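Local coordinates for CRISPR-associated endonuclease Cas9 (PDB 5X2H), which is an RNA-guided endonuclease of bacterial adaptive immunity that cuts both strands of invading DNA matching its crRNA, using RuvC-like and HNH nuclease domains, at residues Gly250-Phe255 with Asn401-Ala406; Asn264-Phe269 with Asp356-Ile361; Lys408-Leu413 with Glu422-Leu427. All coordinates share one frame; numbering follows the deposited sequence.

Contact 1. Residues Gly250-Phe255 with Asn401-Ala406; sequences GNCSFF and NISFKA. With nucleotides of chain B; nucleotides of chain C.
The sulfur of C252 is gripped by backbone N-H groups from both segments. S403 N donates to C252 SG at 3.3 Å with an N-H...S angle of 151°. F255 N donates to the same SG at 3.5 Å, and F254 N adds a weak bond. With SG anti to C252 N (chi1 174°), beside the carbonyl carbon, the sulfur lies within reach of the N-H groups of F254 and F255 that follow. A second backbone tie runs from S253 N to N401 O at 3.3 Å, and a water donates to both N251 O and N401 O.

Apolar packing closes the other end. K405 CD sits 3.8 Å from the centroid of the F255 ring, 11° off its normal, a CH-pi contact over the face, while the CB of A406 meets that ring at its edge. S403, which packs on C252, is also the N-cap of helix 404-415.

Both nucleic acids are held here. N401 takes one phosphate of the bound RNA, that of the adenosine nucleotide 5 of chain B, with two donors, N to OP1 and ND2 to OP2, each 2.7 Å. G250 N donates to OP1 of DA18 of chain C. The contact thus pins the loop between helices 226-236 and 266-288 to the start of helix 404-415, with F254 reaching on to Y420 and C424 of helix 420-427.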
loop_
_atom_site.group_PDB
_atom_site.type_symbol
_atom_site.label_atom_id
_atom_site.label_comp_id
_atom_site.label_asym_id
_atom_site.label_seq_id
_atom_site.Cartn_x
_atom_site.Cartn_y
_atom_site.Cartn_z
ATOM N N GLY A 250 2.409 17.780 -3.324
ATOM C CA GLY A 250 3.155 17.904 -4.559
ATOM C C GLY A 250 3.846 19.252 -4.692
ATOM O O GLY A 250 3.719 20.152 -3.860
ATOM N N ASN A 251 4.598 19.387 -5.782
ATOM C CA ASN A 251 5.393 20.575 -6.056
ATOM C C ASN A 251 4.801 21.372 -7.213
ATOM O O ASN A 251 3.953 20.893 -7.970
ATOM C CB ASN A 251 6.846 20.197 -6.368
ATOM C CG ASN A 251 7.562 19.606 -5.174
ATOM O OD1 ASN A 251 7.264 19.940 -4.026
ATOM N ND2 ASN A 251 8.517 18.720 -5.438
ATOM N N CYS A 252 5.281 22.606 -7.341
ATOM C CA CYS A 252 4.791 23.521 -8.360
ATOM C C CYS A 252 5.261 23.098 -9.750
ATOM O O CYS A 252 6.332 22.511 -9.919
ATOM C CB CYS A 252 5.265 24.942 -8.053
ATOM S SG CYS A 252 4.883 26.182 -9.306
ATOM N N SER A 253 4.436 23.410 -10.755
ATOM C CA SER A 253 4.784 23.082 -12.135
ATOM C C SER A 253 5.985 23.888 -12.612
ATOM O O SER A 253 6.816 23.381 -13.375
ATOM C CB SER A 253 3.589 23.329 -13.055
ATOM O OG SER A 253 2.468 22.572 -12.649
ATOM N N PHE A 254 6.087 25.145 -12.181
ATOM C CA PHE A 254 7.176 26.029 -12.591
ATOM C C PHE A 254 8.386 25.897 -11.672
ATOM O O PHE A 254 9.498 25.617 -12.133
ATOM C CB PHE A 254 6.693 27.482 -12.617
ATOM C CG PHE A 254 5.564 27.733 -13.574
ATOM C CD1 PHE A 254 5.785 27.727 -14.940
ATOM C CD2 PHE A 254 4.286 27.997 -13.107
ATOM C CE1 PHE A 254 4.750 27.965 -15.825
ATOM C CE2 PHE A 254 3.246 28.237 -13.988
ATOM C CZ PHE A 254 3.480 28.220 -15.348
ATOM N N PHE A 255 8.182 26.103 -10.372
ATOM C CA PHE A 255 9.258 26.079 -9.382
ATOM C C PHE A 255 9.180 24.749 -8.639
ATOM O O PHE A 255 8.465 24.610 -7.647
ATOM C CB PHE A 255 9.144 27.270 -8.439
ATOM C CG PHE A 255 9.089 28.596 -9.145
ATOM C CD1 PHE A 255 10.254 29.261 -9.487
ATOM C CD2 PHE A 255 7.874 29.175 -9.470
ATOM C CE1 PHE A 255 10.209 30.480 -10.138
ATOM C CE2 PHE A 255 7.821 30.394 -10.121
ATOM C CZ PHE A 255 8.991 31.047 -10.455
ATOM N N ASN A 401 -2.020 23.375 -8.397
ATOM C CA ASN A 401 -0.856 22.751 -9.007
ATOM C C ASN A 401 0.338 23.692 -9.111
ATOM O O ASN A 401 1.387 23.284 -9.617
ATOM C CB ASN A 401 -1.216 22.203 -10.392
ATOM C CG ASN A 401 -2.040 20.935 -10.312
ATOM O OD1 ASN A 401 -1.672 19.991 -9.615
ATOM N ND2 ASN A 401 -3.169 20.913 -11.010
ATOM N N ILE A 402 0.209 24.933 -8.640
ATOM C CA ILE A 402 1.303 25.894 -8.657
ATOM C C ILE A 402 1.492 26.462 -7.256
ATOM O O ILE A 402 0.592 26.424 -6.416
ATOM C CB ILE A 402 1.069 27.027 -9.678
ATOM C CG1 ILE A 402 -0.259 27.731 -9.403
ATOM C CG2 ILE A 402 1.103 26.476 -11.100
ATOM C CD1 ILE A 402 -0.636 28.746 -10.459
ATOM N N SER A 403 2.685 27.000 -7.018
ATOM C CA SER A 403 3.100 27.451 -5.698
ATOM C C SER A 403 2.649 28.884 -5.425
ATOM O O SER A 403 2.130 29.584 -6.297
ATOM C CB SER A 403 4.618 27.359 -5.558
ATOM O OG SER A 403 5.268 28.204 -6.493
ATOM N N PHE A 404 2.865 29.317 -4.177
ATOM C CA PHE A 404 2.679 30.722 -3.826
ATOM C C PHE A 404 3.632 31.620 -4.601
ATOM O O PHE A 404 3.274 32.751 -4.950
ATOM C CB PHE A 404 2.889 30.924 -2.324
ATOM C CG PHE A 404 1.681 30.619 -1.489
ATOM C CD1 PHE A 404 0.406 30.755 -2.012
ATOM C CD2 PHE A 404 1.820 30.205 -0.174
ATOM C CE1 PHE A 404 -0.705 30.480 -1.241
ATOM C CE2 PHE A 404 0.713 29.927 0.601
ATOM C CZ PHE A 404 -0.552 30.064 0.068
ATOM N N LYS A 405 4.849 31.139 -4.869
ATOM C CA LYS A 405 5.820 31.944 -5.602
ATOM C C LYS A 405 5.322 32.257 -7.008
ATOM O O LYS A 405 5.474 33.384 -7.492
ATOM C CB LYS A 405 7.164 31.218 -5.653
ATOM C CG LYS A 405 8.299 32.051 -6.217
ATOM C CD LYS A 405 9.588 31.249 -6.288
ATOM C CE LYS A 405 10.755 32.132 -6.692
ATOM N NZ LYS A 405 12.013 31.357 -6.859
ATOM N N ALA A 406 4.715 31.273 -7.676
ATOM C CA ALA A 406 4.162 31.517 -9.002
ATOM C C ALA A 406 2.894 32.356 -8.932
ATOM O O ALA A 406 2.630 33.154 -9.839
ATOM C CB ALA A 406 3.885 30.191 -9.710
ATOM P P A B 5 -4.293 24.355 -11.500
ATOM O OP1 A B 5 -3.920 24.415 -10.064
ATOM O OP2 A B 5 -4.155 23.074 -12.231
ATOM O "O5'" A B 5 -5.803 24.834 -11.646
ATOM C "C5'" A B 5 -6.160 26.177 -11.358
ATOM C "C4'" A B 5 -7.537 26.516 -11.870
ATOM O "O4'" A B 5 -7.585 26.402 -13.316
ATOM C "C3'" A B 5 -8.663 25.615 -11.404
ATOM O "O3'" A B 5 -9.076 25.883 -10.078
ATOM C "C2'" A B 5 -9.735 25.872 -12.454
ATOM O "O2'" A B 5 -10.378 27.118 -12.228
ATOM C "C1'" A B 5 -8.882 26.000 -13.716
ATOM N N9 A B 5 -8.793 24.717 -14.438
ATOM C C8 A B 5 -7.734 23.848 -14.529
ATOM N N7 A B 5 -7.992 22.780 -15.248
ATOM C C5 A B 5 -9.308 22.958 -15.654
ATOM C C6 A B 5 -10.173 22.179 -16.440
ATOM N N6 A B 5 -9.829 21.011 -16.989
ATOM N N1 A B 5 -11.423 22.647 -16.650
ATOM C C2 A B 5 -11.772 23.817 -16.102
ATOM N N3 A B 5 -11.050 24.639 -15.346
ATOM C C4 A B 5 -9.813 24.146 -15.158
ATOM P P DA C 18 -1.235 16.676 -3.625
ATOM O OP1 DA C 18 -0.293 17.749 -4.019
ATOM O OP2 DA C 18 -2.691 16.872 -3.790
ATOM O "O5'" DA C 18 -0.832 15.342 -4.409
ATOM C "C5'" DA C 18 0.519 14.898 -4.410
ATOM C "C4'" DA C 18 0.647 13.591 -5.169
ATOM O "O4'" DA C 18 -0.012 12.531 -4.430
ATOM C "C3'" DA C 18 -0.017 13.590 -6.530
ATOM O "O3'" DA C 18 0.880 14.099 -7.503
ATOM C "C2'" DA C 18 -0.308 12.108 -6.747
ATOM C "C1'" DA C 18 -0.650 11.641 -5.330
ATOM N N9 DA C 18 -2.084 11.629 -5.038
ATOM C C8 DA C 18 -2.798 12.585 -4.367
ATOM N N7 DA C 18 -4.076 12.307 -4.247
ATOM C C5 DA C 18 -4.210 11.080 -4.878
ATOM C C6 DA C 18 -5.322 10.236 -5.092
ATOM N N6 DA C 18 -6.559 10.524 -4.670
ATOM N N1 DA C 18 -5.110 9.083 -5.762
ATOM C C2 DA C 18 -3.872 8.796 -6.181
ATOM N N3 DA C 18 -2.753 9.505 -6.036
ATOM C C4 DA C 18 -2.992 10.647 -5.370
ATOM P P A B 4 -0.194 22.429 -14.757
ATOM O OP1 A B 4 0.471 22.313 -13.438
ATOM O OP2 A B 4 -0.827 21.236 -15.376
ATOM O "O5'" A B 4 -1.301 23.572 -14.663
ATOM C "C5'" A B 4 -0.959 24.870 -14.205
ATOM C "C4'" A B 4 -2.106 25.841 -14.325
ATOM O "O4'" A B 4 -2.441 26.083 -15.719
ATOM C "C3'" A B 4 -3.428 25.412 -13.723
ATOM O "O3'" A B 4 -3.462 25.468 -12.309
ATOM C "C2'" A B 4 -4.400 26.357 -14.413
ATOM O "O2'" A B 4 -4.288 27.668 -13.878
ATOM C "C1'" A B 4 -3.826 26.365 -15.829
ATOM N N9 A B 4 -4.470 25.317 -16.641
ATOM C C8 A B 4 -4.013 24.062 -16.954
ATOM N N7 A B 4 -4.857 23.356 -17.670
ATOM C C5 A B 4 -5.952 24.197 -17.822
ATOM C C6 A B 4 -7.186 24.044 -18.477
ATOM N N6 A B 4 -7.544 22.940 -19.137
ATOM N N1 A B 4 -8.054 25.080 -18.436
ATOM C C2 A B 4 -7.695 26.190 -17.777
ATOM N N3 A B 4 -6.566 26.454 -17.122
ATOM C C4 A B 4 -5.728 25.405 -17.185
HETATM O O HOH W 1 2.398 20.499 -10.371
#

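Contact 2. Residues Asn264-Phe269 with Asp356-Ile361; sequences NSPLAF and DDLNEI
L267 N donates to N359 OD1 at 3.0 Å, with an N-H...O angle of 161°, and this bond is the centre of the tight part of the contact. The C=O...N angle is 154°, so the amide oxygen meets the N-H in the carbonyl plane, moderately bent from the C=O direction. With CG anti to the carbonyl carbon of N359 (chi1 -60°) and beside its backbone N, the end of the side chain reaches the first turn of helix 266-288 and crosses the L267 side chain at about a right angle. OD1 is hemmed in by carbon as well: L267 CB lies 3.2 Å from it, P266 CD 3.5 Å and S265 CB 3.6 Å. The oxygen is thus in contact with three consecutive residues, S265, P266 and L267. N359 and S265 are both buried, and F404 of helix 404-415 packs against both.

The other side is looser and partly open to solvent. There P266 crosses L358 at about a right angle, and the closest approach is through ring atom CG, 4.0 Å from L358 CB and the same from L358 CD2. Y341 of helix 336-344 packs on P266, and its hydroxyl forms a weak bond with L358 O.

S265 OG accepts from A268 N at 3.2 Å and is bonded in turn to P262 O. P266, in the first turn, has no N-H to satisfy. The arrangement is a serine N-cap followed by proline, completed by a second helix: S265 caps A268 N, and an asparagine of helix 355-367 supplies the acceptor for L267 N.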
loop_
_atom_site.group_PDB
_atom_site.type_symbol
_atom_site.label_atom_id
_atom_site.label_comp_id
_atom_site.label_asym_id
_atom_site.label_seq_id
_atom_site.Cartn_x
_atom_site.Cartn_y
_atom_site.Cartn_z
ATOM N N ASN A 264 -7.427 27.067 -0.265
ATOM C CA ASN A 264 -8.203 27.988 0.555
ATOM C C ASN A 264 -7.402 29.202 1.012
ATOM O O ASN A 264 -7.822 29.891 1.949
ATOM C CB ASN A 264 -8.788 27.255 1.764
ATOM C CG ASN A 264 -9.873 26.271 1.373
ATOM O OD1 ASN A 264 -11.038 26.643 1.229
ATOM N ND2 ASN A 264 -9.493 25.011 1.189
ATOM N N SER A 265 -6.273 29.484 0.377
ATOM C CA SER A 265 -5.553 30.705 0.692
ATOM C C SER A 265 -6.136 31.876 -0.098
ATOM O O SER A 265 -6.731 31.677 -1.162
ATOM C CB SER A 265 -4.070 30.549 0.370
ATOM O OG SER A 265 -3.865 30.396 -1.023
ATOM N N PRO A 266 -5.994 33.104 0.411
ATOM C CA PRO A 266 -6.514 34.262 -0.341
ATOM C C PRO A 266 -5.946 34.370 -1.746
ATOM O O PRO A 266 -6.693 34.661 -2.687
ATOM C CB PRO A 266 -6.106 35.458 0.534
ATOM C CG PRO A 266 -5.969 34.892 1.907
ATOM C CD PRO A 266 -5.451 33.490 1.724
ATOM N N LEU A 267 -4.643 34.136 -1.913
ATOM C CA LEU A 267 -4.046 34.168 -3.245
ATOM C C LEU A 267 -4.697 33.142 -4.163
ATOM O O LEU A 267 -5.033 33.447 -5.313
ATOM C CB LEU A 267 -2.540 33.921 -3.152
ATOM C CG LEU A 267 -1.609 35.060 -3.563
ATOM C CD1 LEU A 267 -0.169 34.573 -3.571
ATOM C CD2 LEU A 267 -2.003 35.622 -4.920
ATOM N N ALA A 268 -4.884 31.915 -3.666
ATOM C CA ALA A 268 -5.497 30.869 -4.477
ATOM C C ALA A 268 -6.950 31.193 -4.794
ATOM O O ALA A 268 -7.405 30.976 -5.923
ATOM C CB ALA A 268 -5.391 29.520 -3.767
ATOM N N PHE A 269 -7.696 31.700 -3.808
ATOM C CA PHE A 269 -9.042 32.194 -4.082
ATOM C C PHE A 269 -9.013 33.282 -5.146
ATOM O O PHE A 269 -9.831 33.279 -6.074
ATOM C CB PHE A 269 -9.686 32.724 -2.800
ATOM C CG PHE A 269 -10.231 31.651 -1.902
ATOM C CD1 PHE A 269 -10.725 30.469 -2.431
ATOM C CD2 PHE A 269 -10.251 31.825 -0.528
ATOM C CE1 PHE A 269 -11.229 29.478 -1.606
ATOM C CE2 PHE A 269 -10.751 30.839 0.302
ATOM C CZ PHE A 269 -11.242 29.663 -0.239
ATOM N N ASP A 356 1.127 38.063 3.156
ATOM C CA ASP A 356 1.956 36.862 3.230
ATOM C C ASP A 356 1.594 36.014 4.441
ATOM O O ASP A 356 1.560 34.780 4.355
ATOM C CB ASP A 356 3.435 37.241 3.259
ATOM C CG ASP A 356 3.994 37.513 1.878
ATOM O OD1 ASP A 356 3.603 38.530 1.265
ATOM O OD2 ASP A 356 4.823 36.708 1.405
ATOM N N ASP A 357 1.318 36.655 5.580
ATOM C CA ASP A 357 0.903 35.910 6.762
ATOM C C ASP A 357 -0.469 35.278 6.573
ATOM O O ASP A 357 -0.738 34.211 7.135
ATOM C CB ASP A 357 0.904 36.823 7.989
ATOM C CG ASP A 357 2.284 37.359 8.316
ATOM O OD1 ASP A 357 3.276 36.644 8.062
ATOM O OD2 ASP A 357 2.377 38.495 8.828
ATOM N N LEU A 358 -1.342 35.912 5.789
ATOM C CA LEU A 358 -2.654 35.334 5.519
ATOM C C LEU A 358 -2.528 34.035 4.733
ATOM O O LEU A 358 -3.148 33.022 5.078
ATOM C CB LEU A 358 -3.523 36.341 4.764
ATOM C CG LEU A 358 -4.810 36.791 5.458
ATOM C CD1 LEU A 358 -4.510 37.318 6.851
ATOM C CD2 LEU A 358 -5.520 37.848 4.624
ATOM N N ASN A 359 -1.724 34.047 3.667
ATOM C CA ASN A 359 -1.488 32.823 2.908
ATOM C C ASN A 359 -0.746 31.787 3.741
ATOM O O ASN A 359 -0.985 30.583 3.590
ATOM C CB ASN A 359 -0.708 33.139 1.632
ATOM C CG ASN A 359 -1.442 34.105 0.724
ATOM O OD1 ASN A 359 -2.420 33.739 0.071
ATOM N ND2 ASN A 359 -0.970 35.346 0.673
ATOM N N GLU A 360 0.151 32.232 4.624
ATOM C CA GLU A 360 0.856 31.298 5.495
ATOM C C GLU A 360 -0.074 30.698 6.542
ATOM O O GLU A 360 0.142 29.563 6.983
ATOM C CB GLU A 360 2.035 32.003 6.166
ATOM C CG GLU A 360 3.364 31.274 6.033
ATOM C CD GLU A 360 3.670 30.876 4.601
ATOM O OE1 GLU A 360 3.931 29.678 4.361
ATOM O OE2 GLU A 360 3.639 31.758 3.715
ATOM N N ILE A 361 -1.110 31.437 6.946
ATOM C CA ILE A 361 -2.067 30.913 7.916
ATOM C C ILE A 361 -2.905 29.804 7.290
ATOM O O ILE A 361 -3.121 28.749 7.898
ATOM C CB ILE A 361 -2.950 32.048 8.466
ATOM C CG1 ILE A 361 -2.195 32.854 9.523
ATOM C CG2 ILE A 361 -4.242 31.493 9.051
ATOM C CD1 ILE A 361 -2.899 34.125 9.928
#

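Contact 3. Residues Lys408-Leu413 with Glu422-Leu427; sequences KLVTPL and EACNEL
A423 CB fits between V410 CG1, 3.7 Å away, and L413 CB, 3.8 Å away, at the heart of a helix-loop-helix pair. Helices 404-415 and 420-427 follow one another through a short connection. The axes of the two segments approach to 9.0 Å at 118°, well short of antiparallel. That spacing agrees with the small alanine at the point where the backbones come nearest, V410 opposite A423.

C424, next in line, starts its side chain away from the other helix; its SG only grazes V410 CG2 at 4.4 Å and also meets F254. E426 is exposed. With CG anti to its backbone N (chi1 172°) and the chain extended beyond, it runs past L413, whose CD1 is 3.8 Å from E426 CD. The L413 methyls pack on the aliphatic chain and carboxylate of E426 by van der Waals contact, while OE1 forms a salt bridge with K418.

L427 closes the walk and meets L409, V410 and L413. It reaches toward L413 tip to tip, L413 CD1 lying 3.6 Å from L427 CG. The same L413 methyl rests against A423 O, the acceptor of the helical bond from L427 N. One branch, L427 CD1, packs beside L409: it is 3.6 Å from L409 CB and 3.3 Å from the carbonyl oxygen L409 O.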
loop_
_atom_site.group_PDB
_atom_site.type_symbol
_atom_site.label_atom_id
_atom_site.label_comp_id
_atom_site.label_asym_id
_atom_site.label_seq_id
_atom_site.Cartn_x
_atom_site.Cartn_y
_atom_site.Cartn_z
ATOM N N LYS A 408 2.268 34.752 -6.763
ATOM C CA LYS A 408 2.659 36.140 -6.534
ATOM C C LYS A 408 3.028 36.859 -7.825
ATOM O O LYS A 408 2.979 38.092 -7.870
ATOM C CB LYS A 408 3.836 36.198 -5.559
ATOM C CG LYS A 408 3.456 36.028 -4.101
ATOM C CD LYS A 408 4.690 35.802 -3.243
ATOM C CE LYS A 408 4.496 36.358 -1.843
ATOM N NZ LYS A 408 4.419 37.845 -1.857
ATOM N N LEU A 409 3.395 36.121 -8.872
ATOM C CA LEU A 409 3.788 36.698 -10.150
ATOM C C LEU A 409 2.647 36.748 -11.155
ATOM O O LEU A 409 2.450 37.773 -11.812
ATOM C CB LEU A 409 4.956 35.902 -10.744
ATOM C CG LEU A 409 6.233 35.833 -9.904
ATOM C CD1 LEU A 409 7.186 34.788 -10.467
ATOM C CD2 LEU A 409 6.902 37.199 -9.843
ATOM N N VAL A 410 1.885 35.660 -11.282
ATOM C CA VAL A 410 0.850 35.585 -12.307
ATOM C C VAL A 410 -0.377 36.398 -11.911
ATOM O O VAL A 410 -0.993 37.060 -12.754
ATOM C CB VAL A 410 0.491 34.112 -12.576
ATOM C CG1 VAL A 410 -0.632 34.011 -13.592
ATOM C CG2 VAL A 410 1.719 33.347 -13.049
ATOM N N THR A 411 -0.746 36.367 -10.632
ATOM C CA THR A 411 -1.974 37.027 -10.199
ATOM C C THR A 411 -1.984 38.536 -10.436
ATOM O O THR A 411 -3.039 39.052 -10.844
ATOM C CB THR A 411 -2.235 36.715 -8.720
ATOM O OG1 THR A 411 -1.987 35.326 -8.473
ATOM C CG2 THR A 411 -3.676 37.028 -8.361
ATOM N N PRO A 412 -0.902 39.295 -10.201
ATOM C CA PRO A 412 -0.971 40.737 -10.502
ATOM C C PRO A 412 -1.256 41.036 -11.962
ATOM O O PRO A 412 -1.981 41.993 -12.260
ATOM C CB PRO A 412 0.413 41.249 -10.077
ATOM C CG PRO A 412 0.869 40.283 -9.054
ATOM C CD PRO A 412 0.352 38.951 -9.507
ATOM N N LEU A 413 -0.706 40.242 -12.886
ATOM C CA LEU A 413 -0.970 40.476 -14.301
ATOM C C LEU A 413 -2.399 40.091 -14.665
ATOM O O LEU A 413 -3.042 40.768 -15.476
ATOM C CB LEU A 413 0.028 39.706 -15.162
ATOM C CG LEU A 413 1.509 40.029 -14.959
ATOM C CD1 LEU A 413 2.347 39.322 -16.012
ATOM C CD2 LEU A 413 1.747 41.529 -15.001
ATOM N N GLU A 422 -1.050 34.572 -21.141
ATOM C CA GLU A 422 -0.437 35.871 -21.404
ATOM C C GLU A 422 0.435 36.308 -20.236
ATOM O O GLU A 422 1.507 36.890 -20.438
ATOM C CB GLU A 422 -1.512 36.920 -21.683
ATOM C CG GLU A 422 -2.471 36.564 -22.801
ATOM C CD GLU A 422 -3.559 37.605 -22.974
ATOM O OE1 GLU A 422 -3.628 38.226 -24.057
ATOM O OE2 GLU A 422 -4.338 37.812 -22.020
ATOM N N ALA A 423 -0.011 36.039 -19.008
ATOM C CA ALA A 423 0.798 36.377 -17.844
ATOM C C ALA A 423 2.080 35.558 -17.814
ATOM O O ALA A 423 3.154 36.086 -17.504
ATOM C CB ALA A 423 -0.010 36.162 -16.564
ATOM N N CYS A 424 1.990 34.268 -18.143
ATOM C CA CYS A 424 3.176 33.420 -18.132
ATOM C C CYS A 424 4.158 33.827 -19.224
ATOM O O CYS A 424 5.376 33.797 -19.014
ATOM C CB CYS A 424 2.773 31.953 -18.281
ATOM S SG CYS A 424 1.820 31.287 -16.883
ATOM N N ASN A 425 3.654 34.215 -20.396
ATOM C CA ASN A 425 4.553 34.624 -21.470
ATOM C C ASN A 425 5.219 35.959 -21.156
ATOM O O ASN A 425 6.398 36.159 -21.469
ATOM C CB ASN A 425 3.798 34.696 -22.796
ATOM C CG ASN A 425 4.729 34.876 -23.984
ATOM O OD1 ASN A 425 4.777 35.943 -24.598
ATOM N ND2 ASN A 425 5.483 33.831 -24.305
ATOM N N GLU A 426 4.484 36.883 -20.533
ATOM C CA GLU A 426 5.073 38.169 -20.172
ATOM C C GLU A 426 6.120 38.012 -19.077
ATOM O O GLU A 426 7.123 38.737 -19.059
ATOM C CB GLU A 426 3.981 39.146 -19.738
ATOM C CG GLU A 426 4.510 40.452 -19.171
ATOM C CD GLU A 426 3.426 41.491 -18.984
ATOM O OE1 GLU A 426 2.328 41.311 -19.551
ATOM O OE2 GLU A 426 3.673 42.486 -18.272
ATOM N N LEU A 427 5.911 37.070 -18.161
ATOM C CA LEU A 427 6.851 36.808 -17.080
ATOM C C LEU A 427 7.958 35.844 -17.477
ATOM O O LEU A 427 8.878 35.623 -16.680
ATOM C CB LEU A 427 6.107 36.254 -15.860
ATOM C CG LEU A 427 5.146 37.219 -15.169
ATOM C CD1 LEU A 427 4.236 36.472 -14.215
ATOM C CD2 LEU A 427 5.911 38.315 -14.439
#

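In the fold
All three contacts are partly buried, lie away from the annotated nuclease sites and converge on helix 404-415. Contact 1 holds its N-terminal end, contact 3 its later turns, and contact 2 packs against its side: F404 CZ meets N359 CB at 3.5 Å, and L267 CD2 meets T411 OG1 at 3.6 Å. Contact 2 is nested in the loop closed by contact 1, whereas contact 3 follows both in series. Chemistry changes with place. Contact 1, at the nucleic acid, combines backbone and side-chain donors to sulfur and phosphates with aromatic packing; contact 2 rests on one hydrogen bond to a buried side-chain amide oxygen; contact 3, farthest from the chain centre, is mostly apolar packing, with charge at its exposed edge.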